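Local coordinates for protein Xaa-Pro dipeptidase (Lactobacillus brevis, PDB 3I7M) that is the N-terminal domain of a probable manganese-dependent M24B metallopeptidase, an enzyme expected to release the amino acid that precedes proline in dipeptides, at residues A[58-63]-A[77-82]. Numbering follows the deposited sequence.
Sequences APALEV and GYLDHE
In the beta-alpha-beta unit formed by strand 55-59, helix 63-67 and strand 75-78, the C-terminal ends of the two parallel strands meet where Ala-58 pairs with Gly-77 and Pro-59 with Tyr-78. Two backbone bonds tie Tyr-78 to the residues before and after Pro-59: its N donates to Ala-58 O (3.1 Å), and its O receives Ala-60 N (2.9 Å). Pro-59, lacking an N-H, fits between these bonds because its nitrogen need not donate here. Gly-77 lies at the edge strand of the creatinase/prolidase N-terminal sheet, where its CA reaches Ala-58 O (3.1 Å) and Val-63 CG2 packs upon it at 3.7 Å; a CB would clash with that methyl. With CG held between backbone N and carbonyl carbon (chi1 83°), the Tyr-78 ring runs beside Pro-59, CE2 lying 4.1 Å from Pro-59 CG, while its hydroxyl hydrogen-bonds Val-43 N. A serine here would probably leave Pro-59 without its aromatic neighbour and Val-43 N without its mate. Nearer the surface, small Ala-60 lets Leu-79 CD2 approach its CB (3.9 Å), and Glu-82 OE1 accepts Leu-79 N (2.7 Å) nearly straight, bracing the type I turn 79-82.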
ATOM      1  N   ALA A  58       4.699  -4.323   6.588  1.00  9.29           N
ATOM      2  CA  ALA A  58       5.776  -5.188   6.251  1.00  8.75           C
ATOM      3  C   ALA A  58       5.913  -6.322   7.205  1.00  8.85           C
ATOM      4  O   ALA A  58       5.440  -6.226   8.326  1.00 10.03           O
ATOM      5  CB  ALA A  58       7.100  -4.421   6.224  1.00  9.31           C
ATOM      6  N   PRO A  59       6.649  -7.383   6.842  1.00  8.59           N
ATOM      7  CA  PRO A  59       7.024  -8.390   7.842  1.00  8.42           C
ATOM      8  C   PRO A  59       7.817  -7.741   8.957  1.00  7.98           C
ATOM      9  O   PRO A  59       8.613  -6.846   8.729  1.00  9.38           O
ATOM     10  CB  PRO A  59       7.811  -9.405   7.047  1.00  9.74           C
ATOM     11  CG  PRO A  59       7.429  -9.119   5.521  1.00 14.00           C
ATOM     12  CD  PRO A  59       7.198  -7.680   5.493  1.00  9.23           C
ATOM     13  N   ALA A  60       7.582  -8.201  10.188  1.00  9.74           N
ATOM     14  CA  ALA A  60       8.198  -7.622  11.372  1.00  9.23           C
ATOM     15  C   ALA A  60       9.717  -7.464  11.270  1.00  9.78           C
ATOM     16  O   ALA A  60      10.241  -6.429  11.691  1.00 10.69           O
ATOM     17  CB  ALA A  60       7.830  -8.445  12.583  1.00 10.54           C
ATOM     18  N   LEU A  61      10.380  -8.417  10.664  1.00 10.80           N
ATOM     19  CA  LEU A  61      11.829  -8.332  10.593  1.00 11.86           C
ATOM     20  C   LEU A  61      12.340  -7.343   9.576  1.00 13.20           C
ATOM     21  O   LEU A  61      13.529  -7.034   9.588  1.00 16.63           O
ATOM     22  CB  LEU A  61      12.439  -9.723  10.411  1.00 12.04           C
ATOM     23  CG  LEU A  61      12.244 -10.624  11.575  1.00 11.30           C
ATOM     24  CD1 LEU A  61      12.701 -12.099  11.259  1.00 12.05           C
ATOM     25  CD2 LEU A  61      13.088 -10.067  12.768  1.00 11.35           C
ATOM     26  N   GLU A  62      11.491  -6.896   8.650  1.00 12.24           N
ATOM     27  CA  GLU A  62      11.916  -5.908   7.692  0.60 13.07           C
ATOM     28  C   GLU A  62      11.712  -4.487   8.237  1.00 12.27           C
ATOM     29  O   GLU A  62      12.202  -3.541   7.660  1.00 10.80           O
ATOM     30  CB  GLU A  62      11.144  -6.078   6.358  0.60 13.49           C
ATOM     31  CG  GLU A  62      11.487  -7.359   5.618  0.60 16.35           C
ATOM     32  CD  GLU A  62      10.625  -7.593   4.368  0.60 18.46           C
ATOM     33  OE1 GLU A  62      10.232  -6.621   3.684  0.60 18.42           O
ATOM     34  OE2 GLU A  62      10.369  -8.769   4.044  0.60 19.42           O
ATOM     35  N   VAL A  63      10.950  -4.304   9.317  1.00 10.22           N
ATOM     36  CA  VAL A  63      10.614  -2.984   9.811  1.00 10.94           C
ATOM     37  C   VAL A  63      11.829  -2.120  10.067  1.00 10.90           C
ATOM     38  O   VAL A  63      11.859  -0.939   9.743  1.00 12.42           O
ATOM     39  CB  VAL A  63       9.668  -3.004  11.032  1.00 10.78           C
ATOM     40  CG1 VAL A  63       9.459  -1.626  11.635  1.00 14.12           C
ATOM     41  CG2 VAL A  63       8.331  -3.666  10.693  1.00 10.19           C
ATOM     42  N   GLY A  77       4.455  -3.687  11.376  1.00 11.04           N
ATOM     43  CA  GLY A  77       4.888  -5.022  11.110  1.00 10.85           C
ATOM     44  C   GLY A  77       3.914  -6.094  11.477  1.00 10.61           C
ATOM     45  O   GLY A  77       2.990  -5.883  12.298  1.00 12.23           O
ATOM     46  N   TYR A  78       4.132  -7.236  10.892  1.00  8.85           N
ATOM     47  CA  TYR A  78       3.348  -8.419  11.234  1.00 10.69           C
ATOM     48  C   TYR A  78       4.224  -9.618  11.367  1.00 10.28           C
ATOM     49  O   TYR A  78       5.242  -9.817  10.680  1.00 10.63           O
ATOM     50  CB  TYR A  78       2.199  -8.669  10.243  1.00  9.72           C
ATOM     51  CG  TYR A  78       2.556  -9.396   8.973  1.00 12.17           C
ATOM     52  CD1 TYR A  78       2.216 -10.691   8.767  1.00 10.39           C
ATOM     53  CD2 TYR A  78       3.206  -8.715   7.930  1.00 11.63           C
ATOM     54  CE1 TYR A  78       2.531 -11.380   7.652  1.00 10.23           C
ATOM     55  CE2 TYR A  78       3.514  -9.410   6.767  1.00 11.89           C
ATOM     56  CZ  TYR A  78       3.152 -10.704   6.614  1.00 10.05           C
ATOM     57  OH  TYR A  78       3.425 -11.370   5.426  1.00 12.61           O
ATOM     58  N   LEU A  79       3.793 -10.525  12.264  1.00 13.97           N
ATOM     59  CA  LEU A  79       4.502 -11.782  12.520  1.00 15.22           C
ATOM     60  C   LEU A  79       3.991 -12.873  11.625  1.00 16.85           C
ATOM     61  O   LEU A  79       2.884 -12.765  11.117  1.00 17.51           O
ATOM     62  CB  LEU A  79       4.421 -12.160  14.004  1.00 15.32           C
ATOM     63  CG  LEU A  79       5.195 -11.127  14.848  1.00 17.62           C
ATOM     64  CD1 LEU A  79       4.637 -11.142  16.308  1.00 22.58           C
ATOM     65  CD2 LEU A  79       6.657 -11.366  14.833  1.00 20.57           C
ATOM     66  N   ASP A  80       4.808 -13.917  11.458  1.00 20.57           N
ATOM     67  CA  ASP A  80       4.666 -14.890  10.367  0.50 20.95           C
ATOM     68  C   ASP A  80       3.305 -15.590  10.362  1.00 21.93           C
ATOM     69  O   ASP A  80       2.829 -16.014   9.301  1.00 21.71           O
ATOM     70  CB  ASP A  80       5.827 -15.931  10.408  0.50 21.76           C
ATOM     71  CG  ASP A  80       7.186 -15.329  10.016  0.50 20.84           C
ATOM     72  OD1 ASP A  80       7.189 -14.192   9.479  0.50 20.71           O
ATOM     73  OD2 ASP A  80       8.244 -15.984  10.208  0.50 23.04           O
ATOM     74  N   HIS A  81       2.687 -15.725  11.544  1.00 20.71           N
ATOM     75  CA  HIS A  81       1.437 -16.467  11.638  0.60 20.07           C
ATOM     76  C   HIS A  81       0.203 -15.560  11.823  1.00 19.68           C
ATOM     77  O   HIS A  81      -0.924 -16.029  11.921  1.00 20.18           O
ATOM     78  CB  HIS A  81       1.553 -17.530  12.715  0.60 19.43           C
ATOM     79  CG  HIS A  81       2.697 -18.479  12.500  0.60 19.30           C
ATOM     80  ND1 HIS A  81       2.688 -19.434  11.504  0.60 17.08           N
ATOM     81  CD2 HIS A  81       3.896 -18.595  13.128  0.60 18.86           C
ATOM     82  CE1 HIS A  81       3.830 -20.104  11.536  0.60 19.41           C
ATOM     83  NE2 HIS A  81       4.575 -19.624  12.517  0.60 18.43           N
ATOM     84  N   GLU A  82       0.418 -14.255  11.800  1.00 17.14           N
ATOM     85  CA  GLU A  82      -0.683 -13.286  11.865  1.00 14.78           C
ATOM     86  C   GLU A  82      -1.345 -13.137  10.479  1.00 14.34           C
ATOM     87  O   GLU A  82      -0.710 -13.470   9.489  1.00 15.60           O
ATOM     88  CB  GLU A  82      -0.158 -11.927  12.366  1.00 14.58           C
ATOM     89  CG  GLU A  82       0.277 -11.967  13.796  1.00 15.44           C
ATOM     90  CD  GLU A  82       0.690 -10.623  14.336  1.00 21.11           C
ATOM     91  OE1 GLU A  82       1.614  -9.994  13.791  1.00 18.67           O
ATOM     92  OE2 GLU A  82       0.135 -10.188  15.379  1.00 26.05           O
TER